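Local coordinates for cytochrome c XoxG (Methylobacterium extorquens, PDB 6ONQ), which carries a covalently bound heme c and probably transfers electrons in lanthanide-dependent methanol oxidation, at residues Arg89-Glu94 / Val161-Arg166; Lys78-Phe83 / Gly169-Ala174; His72-Gly77 / Glu178-Pro183. All blocks are in the same frame, centred on the assembly; numbering follows the deposited sequence.

Interaction 1: Arg89-Glu94 / Val161-Arg166; sequences RRYHAE and VYLRAR. With HEC (heme c), chain B.
Tyr91 of helix 82-94 meets Tyr162 and Leu163 of helix 156-167 in a buried, wholly apolar contact. The aromatic pair is oblique: ring centroids lie 5.9 Å apart and the planes are turned 51° from each other. Tyr91 CB lies 4.1 Å from Tyr162 CE2, with Tyr91 CG about as near, so the root of one tyrosine sits by the outer part of the other. CG anti to the backbone N (chi1 178°) directs the Tyr91 ring toward helix 156-167, where its side chain and that of Tyr162 cross at about a right angle. One face of the Tyr162 ring carries Arg166 CG from the next turn, 3.8 Å above the plane and offset toward the rim. The aliphatic part of the contact is a single branch, Leu163 CD2, which lies 4.1 Å from Tyr91 CE1.

The polar end of Tyr91 is spoken for: OH is hydrogen-bonded to Gly100 O. At the end of the helix the backbone reaches the cofactor, with Glu94 O 3.1 Å from CBB of heme c. The pairing of these two helices beside the heme is consistent with the paired helices of class I c-type cytochromes. Tyr91 also packs against the heme-iron ligand His99 in helix 96-99, Leu163 and Tyr91 share Leu112 of helix 112-118, and Val161 turns to strand 69-74.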
loop_
_atom_site.group_PDB
_atom_site.type_symbol
_atom_site.label_atom_id
_atom_site.label_comp_id
_atom_site.label_asym_id
_atom_site.label_seq_id
_atom_site.Cartn_x
_atom_site.Cartn_y
_atom_site.Cartn_z
ATOM N N ARG A 89 -6.395 -5.211 3.971
ATOM C CA ARG A 89 -7.198 -6.423 3.972
ATOM C C ARG A 89 -6.774 -7.358 2.850
ATOM O O ARG A 89 -6.613 -8.565 3.069
ATOM C CB ARG A 89 -8.683 -6.062 3.894
ATOM C CG ARG A 89 -9.194 -5.444 5.206
ATOM C CD ARG A 89 -10.653 -4.983 5.158
ATOM N NE ARG A 89 -11.035 -4.458 3.851
ATOM C CZ ARG A 89 -11.958 -5.012 3.071
ATOM N NH1 ARG A 89 -12.593 -6.109 3.478
ATOM N NH2 ARG A 89 -12.245 -4.472 1.889
ATOM N N ARG A 90 -6.546 -6.816 1.655
ATOM C CA ARG A 90 -6.069 -7.651 0.560
ATOM C C ARG A 90 -4.722 -8.280 0.888
ATOM O O ARG A 90 -4.449 -9.424 0.497
ATOM C CB ARG A 90 -5.989 -6.826 -0.717
ATOM C CG ARG A 90 -7.289 -6.152 -1.052
ATOM C CD ARG A 90 -8.312 -7.180 -1.499
ATOM N NE ARG A 90 -9.660 -6.620 -1.542
ATOM C CZ ARG A 90 -10.736 -7.292 -1.941
ATOM N NH1 ARG A 90 -11.925 -6.698 -1.951
ATOM N NH2 ARG A 90 -10.622 -8.557 -2.331
ATOM N N TYR A 91 -3.864 -7.553 1.613
ATOM C CA TYR A 91 -2.563 -8.104 1.984
ATOM C C TYR A 91 -2.716 -9.291 2.922
ATOM O O TYR A 91 -2.132 -10.357 2.695
ATOM C CB TYR A 91 -1.693 -7.039 2.642
ATOM C CG TYR A 91 -0.368 -7.589 3.088
ATOM C CD1 TYR A 91 0.683 -7.727 2.195
ATOM C CD2 TYR A 91 -0.169 -7.993 4.392
ATOM C CE1 TYR A 91 1.898 -8.239 2.600
ATOM C CE2 TYR A 91 1.041 -8.510 4.808
ATOM C CZ TYR A 91 2.068 -8.630 3.913
ATOM O OH TYR A 91 3.267 -9.155 4.332
ATOM N N HIS A 92 -3.478 -9.105 4.005
ATOM C CA HIS A 92 -3.747 -10.188 4.946
ATOM C C HIS A 92 -4.345 -11.405 4.240
ATOM O O HIS A 92 -3.970 -12.552 4.524
ATOM C CB HIS A 92 -4.680 -9.675 6.040
ATOM C CG HIS A 92 -4.979 -10.682 7.110
ATOM N ND1 HIS A 92 -5.805 -11.767 6.903
ATOM C CD2 HIS A 92 -4.577 -10.756 8.402
ATOM C CE1 HIS A 92 -5.888 -12.472 8.017
ATOM N NE2 HIS A 92 -5.154 -11.879 8.941
ATOM N N ALA A 93 -5.265 -11.167 3.307
ATOM C CA ALA A 93 -5.886 -12.248 2.553
ATOM C C ALA A 93 -4.866 -12.989 1.701
ATOM O O ALA A 93 -4.689 -14.205 1.834
ATOM C CB ALA A 93 -7.010 -11.687 1.672
ATOM N N GLU A 94 -4.175 -12.272 0.818
ATOM C CA GLU A 94 -3.465 -12.922 -0.269
ATOM C C GLU A 94 -1.949 -12.927 -0.137
ATOM O O GLU A 94 -1.293 -13.581 -0.953
ATOM C CB GLU A 94 -3.848 -12.268 -1.607
ATOM C CG GLU A 94 -5.345 -12.317 -1.951
ATOM C CD GLU A 94 -5.721 -13.438 -2.935
ATOM O OE1 GLU A 94 -6.891 -13.469 -3.389
ATOM O OE2 GLU A 94 -4.855 -14.287 -3.257
ATOM N N VAL A 161 -0.267 1.092 -2.057
ATOM C CA VAL A 161 -0.476 2.203 -1.131
ATOM C C VAL A 161 -0.208 1.769 0.307
ATOM O O VAL A 161 0.574 2.396 1.028
ATOM C CB VAL A 161 -1.898 2.760 -1.299
ATOM C CG1 VAL A 161 -2.226 3.699 -0.183
ATOM C CG2 VAL A 161 -2.019 3.461 -2.635
ATOM N N TYR A 162 -0.854 0.693 0.744
ATOM C CA TYR A 162 -0.653 0.198 2.102
ATOM C C TYR A 162 0.820 -0.129 2.375
ATOM O O TYR A 162 1.388 0.279 3.394
ATOM C CB TYR A 162 -1.534 -1.037 2.324
ATOM C CG TYR A 162 -1.129 -1.819 3.535
ATOM C CD1 TYR A 162 -1.250 -1.269 4.793
ATOM C CD2 TYR A 162 -0.588 -3.089 3.423
ATOM C CE1 TYR A 162 -0.861 -1.955 5.899
ATOM C CE2 TYR A 162 -0.201 -3.785 4.542
ATOM C CZ TYR A 162 -0.342 -3.207 5.775
ATOM O OH TYR A 162 0.033 -3.873 6.917
ATOM N N LEU A 163 1.455 -0.886 1.481
ATOM C CA LEU A 163 2.845 -1.242 1.726
ATOM C C LEU A 163 3.770 -0.034 1.590
ATOM O O LEU A 163 4.857 -0.018 2.173
ATOM C CB LEU A 163 3.270 -2.351 0.779
ATOM C CG LEU A 163 2.761 -3.771 0.985
ATOM C CD1 LEU A 163 3.086 -4.604 -0.254
ATOM C CD2 LEU A 163 3.370 -4.379 2.247
ATOM N N ARG A 164 3.358 0.980 0.825
ATOM C CA ARG A 164 4.090 2.238 0.812
ATOM C C ARG A 164 3.997 2.938 2.158
ATOM O O ARG A 164 4.989 3.495 2.646
ATOM C CB ARG A 164 3.551 3.148 -0.283
ATOM C CG ARG A 164 4.629 3.800 -1.098
ATOM C CD ARG A 164 4.086 4.952 -1.915
ATOM N NE ARG A 164 5.160 5.897 -2.184
ATOM C CZ ARG A 164 5.136 6.828 -3.127
ATOM N NH1 ARG A 164 4.079 6.959 -3.916
ATOM N NH2 ARG A 164 6.184 7.628 -3.274
ATOM N N ALA A 165 2.810 2.937 2.766
ATOM C CA ALA A 165 2.657 3.544 4.085
ATOM C C ALA A 165 3.471 2.810 5.136
ATOM O O ALA A 165 3.965 3.432 6.084
ATOM C CB ALA A 165 1.185 3.581 4.483
ATOM N N ARG A 166 3.630 1.495 4.987
ATOM C CA ARG A 166 4.517 0.759 5.881
ATOM C C ARG A 166 5.963 1.180 5.674
ATOM O O ARG A 166 6.689 1.446 6.638
ATOM C CB ARG A 166 4.354 -0.746 5.666
ATOM C CG ARG A 166 2.952 -1.270 5.995
ATOM C CD ARG A 166 2.705 -1.351 7.500
ATOM N NE ARG A 166 3.636 -2.277 8.134
ATOM C CZ ARG A 166 4.512 -1.936 9.075
ATOM N NH1 ARG A 166 4.582 -0.681 9.518
ATOM N NH2 ARG A 166 5.325 -2.854 9.570
HETATM FE FE HEC B . 5.666 -12.164 -2.899
HETATM C CHA HEC B . 8.981 -11.427 -3.504
HETATM C CHB HEC B . 4.920 -8.908 -3.192
HETATM C CHC HEC B . 2.332 -12.870 -2.433
HETATM C CHD HEC B . 6.504 -15.361 -2.030
HETATM N NA HEC B . 6.760 -10.495 -3.233
HETATM C C1A HEC B . 8.091 -10.382 -3.554
HETATM C C2A HEC B . 8.353 -9.008 -3.958
HETATM C C3A HEC B . 7.218 -8.331 -3.866
HETATM C C4A HEC B . 6.216 -9.249 -3.417
HETATM C CMA HEC B . 6.952 -6.841 -4.157
HETATM C CAA HEC B . 9.708 -8.431 -4.390
HETATM C CBA HEC B . 10.571 -8.386 -3.138
HETATM C CGA HEC B . 11.844 -7.628 -3.371
HETATM O O1A HEC B . 12.537 -7.889 -4.387
HETATM O O2A HEC B . 12.165 -6.772 -2.515
HETATM N NB HEC B . 3.946 -11.128 -2.825
HETATM C C1B HEC B . 3.890 -9.763 -2.967
HETATM C C2B HEC B . 2.529 -9.322 -2.847
HETATM C C3B HEC B . 1.769 -10.387 -2.646
HETATM C C4B HEC B . 2.650 -11.553 -2.614
HETATM C CMB HEC B . 2.021 -7.875 -2.965
HETATM C CAB HEC B . 0.232 -10.225 -2.491
HETATM C CBB HEC B . -0.616 -11.194 -2.768
HETATM N NC HEC B . 4.621 -13.824 -2.297
HETATM C C1C HEC B . 3.237 -13.905 -2.252
HETATM C C2C HEC B . 2.905 -15.286 -1.977
HETATM C C3C HEC B . 4.036 -15.990 -1.851
HETATM C C4C HEC B . 5.153 -15.079 -2.059
HETATM C CMC HEC B . 1.479 -15.862 -1.821
HETATM C CAC HEC B . 4.050 -17.517 -1.550
HETATM C CBC HEC B . 4.969 -18.040 -0.743
HETATM N ND HEC B . 7.404 -13.179 -2.771
HETATM C C1D HEC B . 7.531 -14.516 -2.425
HETATM C C2D HEC B . 8.935 -14.869 -2.564
HETATM C C3D HEC B . 9.605 -13.791 -2.977
HETATM C C4D HEC B . 8.662 -12.703 -3.107
HETATM C CMD HEC B . 9.571 -16.247 -2.296
HETATM C CAD HEC B . 11.121 -13.709 -3.241
HETATM C CBD HEC B . 11.458 -13.959 -4.707
HETATM C CGD HEC B . 12.952 -13.838 -4.890
HETATM O O1D HEC B . 13.693 -13.953 -3.882
HETATM O O2D HEC B . 13.414 -13.631 -6.037
#

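Interaction 2: Lys78-Phe83 / Gly169-Ala174; sequences KKVDWF and GAWGRA
An edge strand of the antiparallel sheet, 79-80, meets Trp171 in the loop that leaves helix 156-167. The strand is entered through a classic beta bulge in which Lys78 and Lys79 both face Thr74; the helix ends in a Schellman motif at Gly169, whose phi is positive. Trp171, two residues on, brings the six-membered half of its indole to the strand. Val80 CG1 approaches that half obliquely, 3.5 Å from Trp171 CZ3 and 3.7 Å from CE3. This methyl is placed by chi1 of -53°, which sets it anti to the carbonyl carbon. The Lys78 carbonyl comes to the ring from its edge, near the plane, with O 4.1 Å from Trp171 CZ3. With the indole cut back to an alanine here, Val80 CG1 would probably lose its apolar partner and Ala174 O the N-H it accepts from.

Trp171 CB rests on Ala165 of helix 156-167, while Val80 touches Ile73 on the neighbouring strand; the contact joins the loop after that helix to the edge strand of the sheet, away from the heme. Asp81 then starts helix 82-94 as its N-cap, accepting a weak bond from Phe83 N. What fixes the rotation of the indole is a bond within its own loop: Trp171 NE1 donates to Ala174 O over 3.0 Å at 157°, close to the ring plane, although the donor stands 46° out of the carbonyl plane.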
loop_
_atom_site.group_PDB
_atom_site.type_symbol
_atom_site.label_atom_id
_atom_site.label_comp_id
_atom_site.label_asym_id
_atom_site.label_seq_id
_atom_site.Cartn_x
_atom_site.Cartn_y
_atom_site.Cartn_z
ATOM N N LYS A 78 -4.350 7.949 13.064
ATOM C CA LYS A 78 -5.446 7.027 13.343
ATOM C C LYS A 78 -6.359 6.794 12.151
ATOM O O LYS A 78 -6.769 5.656 11.909
ATOM C CB LYS A 78 -6.266 7.541 14.531
ATOM C CG LYS A 78 -5.465 7.606 15.829
ATOM C CD LYS A 78 -6.372 7.723 17.046
ATOM C CE LYS A 78 -7.164 9.031 17.049
ATOM N NZ LYS A 78 -6.305 10.223 17.327
ATOM N N LYS A 79 -6.660 7.836 11.384
ATOM C CA LYS A 79 -7.507 7.724 10.205
ATOM C C LYS A 79 -6.645 7.526 8.958
ATOM O O LYS A 79 -5.566 8.113 8.841
ATOM C CB LYS A 79 -8.372 8.982 10.078
ATOM C CG LYS A 79 -9.569 8.822 9.174
ATOM C CD LYS A 79 -10.227 10.158 8.860
ATOM C CE LYS A 79 -11.244 9.992 7.730
ATOM N NZ LYS A 79 -12.441 10.873 7.795
ATOM N N VAL A 80 -7.113 6.686 8.028
ATOM C CA VAL A 80 -6.374 6.385 6.805
ATOM C C VAL A 80 -7.301 6.494 5.605
ATOM O O VAL A 80 -8.516 6.326 5.717
ATOM C CB VAL A 80 -5.726 4.984 6.825
ATOM C CG1 VAL A 80 -4.878 4.784 8.079
ATOM C CG2 VAL A 80 -6.783 3.917 6.692
ATOM N N ASP A 81 -6.712 6.779 4.443
ATOM C CA ASP A 81 -7.465 6.821 3.198
ATOM C C ASP A 81 -7.988 5.430 2.857
ATOM O O ASP A 81 -7.570 4.420 3.430
ATOM C CB ASP A 81 -6.599 7.361 2.051
ATOM C CG ASP A 81 -5.641 6.302 1.458
ATOM O OD1 ASP A 81 -4.652 5.913 2.131
ATOM O OD2 ASP A 81 -5.865 5.873 0.300
ATOM N N TRP A 82 -8.899 5.383 1.884
ATOM C CA TRP A 82 -9.564 4.127 1.565
ATOM C C TRP A 82 -8.563 3.057 1.149
ATOM O O TRP A 82 -8.607 1.923 1.639
ATOM C CB TRP A 82 -10.600 4.336 0.465
ATOM C CG TRP A 82 -11.095 3.036 -0.048
ATOM C CD1 TRP A 82 -10.823 2.473 -1.261
ATOM C CD2 TRP A 82 -11.925 2.105 0.650
ATOM N NE1 TRP A 82 -11.441 1.252 -1.366
ATOM C CE2 TRP A 82 -12.124 1.001 -0.204
ATOM C CE3 TRP A 82 -12.519 2.097 1.916
ATOM C CZ2 TRP A 82 -12.891 -0.100 0.169
ATOM C CZ3 TRP A 82 -13.284 1.006 2.282
ATOM C CH2 TRP A 82 -13.465 -0.076 1.411
ATOM N N PHE A 83 -7.637 3.403 0.259
ATOM C CA PHE A 83 -6.782 2.378 -0.327
ATOM C C PHE A 83 -5.774 1.830 0.672
ATOM O O PHE A 83 -5.362 0.673 0.551
ATOM C CB PHE A 83 -6.089 2.919 -1.569
ATOM C CG PHE A 83 -7.020 3.090 -2.718
ATOM C CD1 PHE A 83 -7.919 4.142 -2.742
ATOM C CD2 PHE A 83 -7.041 2.173 -3.749
ATOM C CE1 PHE A 83 -8.801 4.289 -3.793
ATOM C CE2 PHE A 83 -7.924 2.314 -4.808
ATOM C CZ PHE A 83 -8.800 3.368 -4.829
ATOM N N GLY A 169 7.034 4.253 7.254
ATOM C CA GLY A 169 6.748 4.333 8.669
ATOM C C GLY A 169 5.549 5.188 9.012
ATOM O O GLY A 169 5.378 5.558 10.175
ATOM N N ALA A 170 4.714 5.527 8.025
ATOM C CA ALA A 170 3.519 6.332 8.269
ATOM C C ALA A 170 2.370 5.518 8.840
ATOM O O ALA A 170 1.379 6.101 9.295
ATOM C CB ALA A 170 3.051 7.011 6.980
ATOM N N TRP A 171 2.468 4.197 8.794
ATOM C CA TRP A 171 1.510 3.322 9.437
ATOM C C TRP A 171 2.288 2.246 10.163
ATOM O O TRP A 171 3.296 1.754 9.649
ATOM C CB TRP A 171 0.539 2.682 8.443
ATOM C CG TRP A 171 -0.520 1.874 9.135
ATOM C CD1 TRP A 171 -0.612 0.514 9.186
ATOM C CD2 TRP A 171 -1.622 2.378 9.900
ATOM N NE1 TRP A 171 -1.706 0.143 9.924
ATOM C CE2 TRP A 171 -2.342 1.269 10.375
ATOM C CE3 TRP A 171 -2.070 3.660 10.227
ATOM C CZ2 TRP A 171 -3.479 1.402 11.159
ATOM C CZ3 TRP A 171 -3.204 3.788 11.004
ATOM C CH2 TRP A 171 -3.897 2.666 11.456
ATOM N N GLY A 172 1.826 1.891 11.350
ATOM C CA GLY A 172 2.475 0.886 12.164
ATOM C C GLY A 172 2.006 -0.516 11.856
ATOM O O GLY A 172 1.581 -0.832 10.739
ATOM N N ARG A 173 2.086 -1.376 12.861
ATOM C CA ARG A 173 1.679 -2.773 12.701
ATOM C C ARG A 173 0.323 -3.037 13.333
ATOM O O ARG A 173 0.122 -4.021 14.046
ATOM C CB ARG A 173 2.734 -3.704 13.276
ATOM C CG ARG A 173 4.140 -3.370 12.858
ATOM C CD ARG A 173 5.067 -4.447 13.348
ATOM N NE ARG A 173 4.314 -5.668 13.601
ATOM C CZ ARG A 173 4.844 -6.788 14.074
ATOM N NH1 ARG A 173 6.144 -6.843 14.350
ATOM N NH2 ARG A 173 4.072 -7.850 14.274
ATOM N N ALA A 174 -0.630 -2.160 13.059
ATOM C CA ALA A 174 -1.984 -2.285 13.561
ATOM C C ALA A 174 -2.943 -2.541 12.407
ATOM O O ALA A 174 -2.593 -2.414 11.234
ATOM C CB ALA A 174 -2.387 -1.022 14.326
#

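Interaction 3: His72-Gly77 / Glu178-Pro183; sequences HITNDG and EKEDKP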
loop_
_atom_site.group_PDB
_atom_site.type_symbol
_atom_site.label_atom_id
_atom_site.label_comp_id
_atom_site.label_asym_id
_atom_site.label_seq_id
_atom_site.Cartn_x
_atom_site.Cartn_y
_atom_site.Cartn_z
ATOM N N HIS A 72 -2.756 8.600 2.621
ATOM C CA HIS A 72 -3.175 9.857 3.239
ATOM C C HIS A 72 -3.679 9.524 4.641
ATOM O O HIS A 72 -4.826 9.101 4.800
ATOM C CB HIS A 72 -4.242 10.560 2.420
ATOM C CG HIS A 72 -4.650 11.882 2.985
ATOM N ND1 HIS A 72 -5.959 12.313 3.004
ATOM C CD2 HIS A 72 -3.923 12.867 3.560
ATOM C CE1 HIS A 72 -6.021 13.509 3.560
ATOM N NE2 HIS A 72 -4.798 13.866 3.908
ATOM N N ILE A 73 -2.810 9.714 5.635
ATOM C CA ILE A 73 -3.122 9.496 7.043
ATOM C C ILE A 73 -3.528 10.822 7.667
ATOM O O ILE A 73 -2.992 11.879 7.314
ATOM C CB ILE A 73 -1.922 8.886 7.790
ATOM C CG1 ILE A 73 -1.201 7.871 6.909
ATOM C CG2 ILE A 73 -2.358 8.237 9.076
ATOM C CD1 ILE A 73 -2.044 6.718 6.501
ATOM N N THR A 74 -4.473 10.769 8.603
ATOM C CA THR A 74 -5.042 11.972 9.190
ATOM C C THR A 74 -5.349 11.727 10.665
ATOM O O THR A 74 -5.258 10.600 11.164
ATOM C CB THR A 74 -6.289 12.414 8.413
ATOM O OG1 THR A 74 -7.015 11.255 7.976
ATOM C CG2 THR A 74 -5.884 13.251 7.193
ATOM N N ASN A 75 -5.690 12.814 11.357
ATOM C CA ASN A 75 -5.988 12.835 12.794
ATOM C C ASN A 75 -4.982 12.021 13.604
ATOM O O ASN A 75 -5.316 11.052 14.286
ATOM C CB ASN A 75 -7.413 12.365 13.073
ATOM C CG ASN A 75 -8.425 13.040 12.178
ATOM O OD1 ASN A 75 -8.156 14.104 11.610
ATOM N ND2 ASN A 75 -9.599 12.434 12.050
ATOM N N ASP A 76 -3.727 12.456 13.516
ATOM C CA ASP A 76 -2.646 11.971 14.371
ATOM C C ASP A 76 -2.490 10.453 14.288
ATOM O O ASP A 76 -2.453 9.745 15.296
ATOM C CB ASP A 76 -2.852 12.434 15.813
ATOM C CG ASP A 76 -2.263 13.817 16.066
ATOM O OD1 ASP A 76 -2.968 14.820 15.824
ATOM O OD2 ASP A 76 -1.091 13.903 16.495
ATOM N N GLY A 77 -2.397 9.958 13.058
ATOM C CA GLY A 77 -2.006 8.583 12.827
ATOM C C GLY A 77 -3.080 7.549 13.045
ATOM O O GLY A 77 -2.757 6.362 13.182
ATOM N N GLU A 178 -10.385 3.738 11.976
ATOM C CA GLU A 178 -11.017 4.829 11.258
ATOM C C GLU A 178 -10.488 4.875 9.833
ATOM O O GLU A 178 -9.278 4.823 9.608
ATOM C CB GLU A 178 -10.740 6.151 11.978
ATOM C CG GLU A 178 -11.687 7.304 11.620
ATOM C CD GLU A 178 -11.240 8.653 12.205
ATOM O OE1 GLU A 178 -11.796 9.696 11.785
ATOM O OE2 GLU A 178 -10.337 8.674 13.081
ATOM N N LYS A 179 -11.400 4.945 8.872
ATOM C CA LYS A 179 -11.052 5.095 7.467
ATOM C C LYS A 179 -11.821 6.270 6.883
ATOM O O LYS A 179 -12.711 6.842 7.519
ATOM C CB LYS A 179 -11.347 3.815 6.667
ATOM C CG LYS A 179 -12.831 3.570 6.391
ATOM C CD LYS A 179 -13.137 2.091 6.162
ATOM C CE LYS A 179 -13.508 1.376 7.462
ATOM N NZ LYS A 179 -14.909 1.662 7.906
ATOM N N GLU A 180 -11.451 6.640 5.661
ATOM C CA GLU A 180 -12.258 7.548 4.863
ATOM C C GLU A 180 -13.235 6.725 4.041
ATOM O O GLU A 180 -13.010 5.543 3.775
ATOM C CB GLU A 180 -11.388 8.427 3.954
ATOM C CG GLU A 180 -10.178 9.033 4.676
ATOM C CD GLU A 180 -9.332 9.973 3.820
ATOM O OE1 GLU A 180 -9.546 10.058 2.584
ATOM O OE2 GLU A 180 -8.442 10.637 4.406
ATOM N N ASP A 181 -14.337 7.358 3.648
ATOM C CA ASP A 181 -15.383 6.629 2.943
ATOM C C ASP A 181 -14.858 6.052 1.633
ATOM O O ASP A 181 -13.967 6.614 0.991
ATOM C CB ASP A 181 -16.580 7.542 2.679
ATOM C CG ASP A 181 -17.428 7.747 3.915
ATOM O OD1 ASP A 181 -18.647 7.979 3.770
ATOM O OD2 ASP A 181 -16.872 7.674 5.034
ATOM N N LYS A 182 -15.408 4.906 1.250
ATOM C CA LYS A 182 -15.059 4.298 -0.029
ATOM C C LYS A 182 -15.596 5.161 -1.163
ATOM O O LYS A 182 -16.809 5.394 -1.231
ATOM C CB LYS A 182 -15.614 2.879 -0.134
ATOM C CG LYS A 182 -15.176 2.146 -1.398
ATOM C CD LYS A 182 -15.734 0.720 -1.468
ATOM C CE LYS A 182 -15.082 -0.091 -2.599
ATOM N NZ LYS A 182 -15.587 -1.503 -2.700
ATOM N N PRO A 183 -14.747 5.655 -2.057
ATOM C CA PRO A 183 -15.227 6.511 -3.144
ATOM C C PRO A 183 -16.038 5.736 -4.169
ATOM O O PRO A 183 -15.944 4.512 -4.289
ATOM C CB PRO A 183 -13.938 7.052 -3.764
ATOM C CG PRO A 183 -12.901 6.059 -3.392
ATOM C CD PRO A 183 -13.283 5.531 -2.049
#
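Glu180 reaches from an irregular C-terminal segment to His72 and Thr74 on strand 69-74 of the antiparallel sheet, just before the turn that leads to strand 79-80. Its CB and CG both pass Lys79 CE, CG the closer, so the stem of the glutamate runs beside the lysine chain. With chi1 at -46° CG stands anti to the carbonyl carbon, and from there the chain is extended, carrying the carboxylate over strand 79-80 to the strand beyond it. At the tip the two oxygens part company. OE1 is hydrogen-bonded to Tyr62 OH on the next strand of the sheet and passes Asp81 CB. Glu180 OE2 turns to strand 69-74, 3.3 Å from His72 ND1 and 3.9 Å from Thr74 OG1. Imidazole and carboxylate stand almost perpendicular, their planes 85° apart. His72 is held from its other nitrogen by a weak hydrogen bond from NE2 to Ala34 O, and its ring meets that of Tyr62.

The backbone of Glu178 and Glu180 is hydrogen-bonded to Val80, which brings the segment alongside the sheet edge with the side chains of Glu178 and Glu180 reaching across. A second, more exposed meeting lies at the turn, where Asn75, Asp76 and Gly77 all take positive phi. Here the side chains of Asn75 and Glu178 cross at about a right angle, amide and carboxylate planes 40° apart, with Asn75 ND2 lying 3.5 Å from Glu178 OE1 and 4.0 Å from OE2.

In the fold
From the N terminus, the chain passes through 72-77, 78-83 and 89-94 in turn, then returns to them in reverse order as 161-166, 169-174 and 178-183. The three loops are therefore nested without crossing: interaction 1 closes the innermost, around the heme-binding region, interaction 2 the next, and interaction 3 the outermost. Interaction 1 joins two helices; interactions 2 and 3 lay the segment after helix 156-167 along the sheet. Interactions 1 and 2 connect where Arg166 NH1 probably bonds Trp171 O. Interactions 2 and 3 lie on neighbouring strands, probably bonded through Lys79 O and Thr74 N, and probably meet again through Val80 O and Glu180 N.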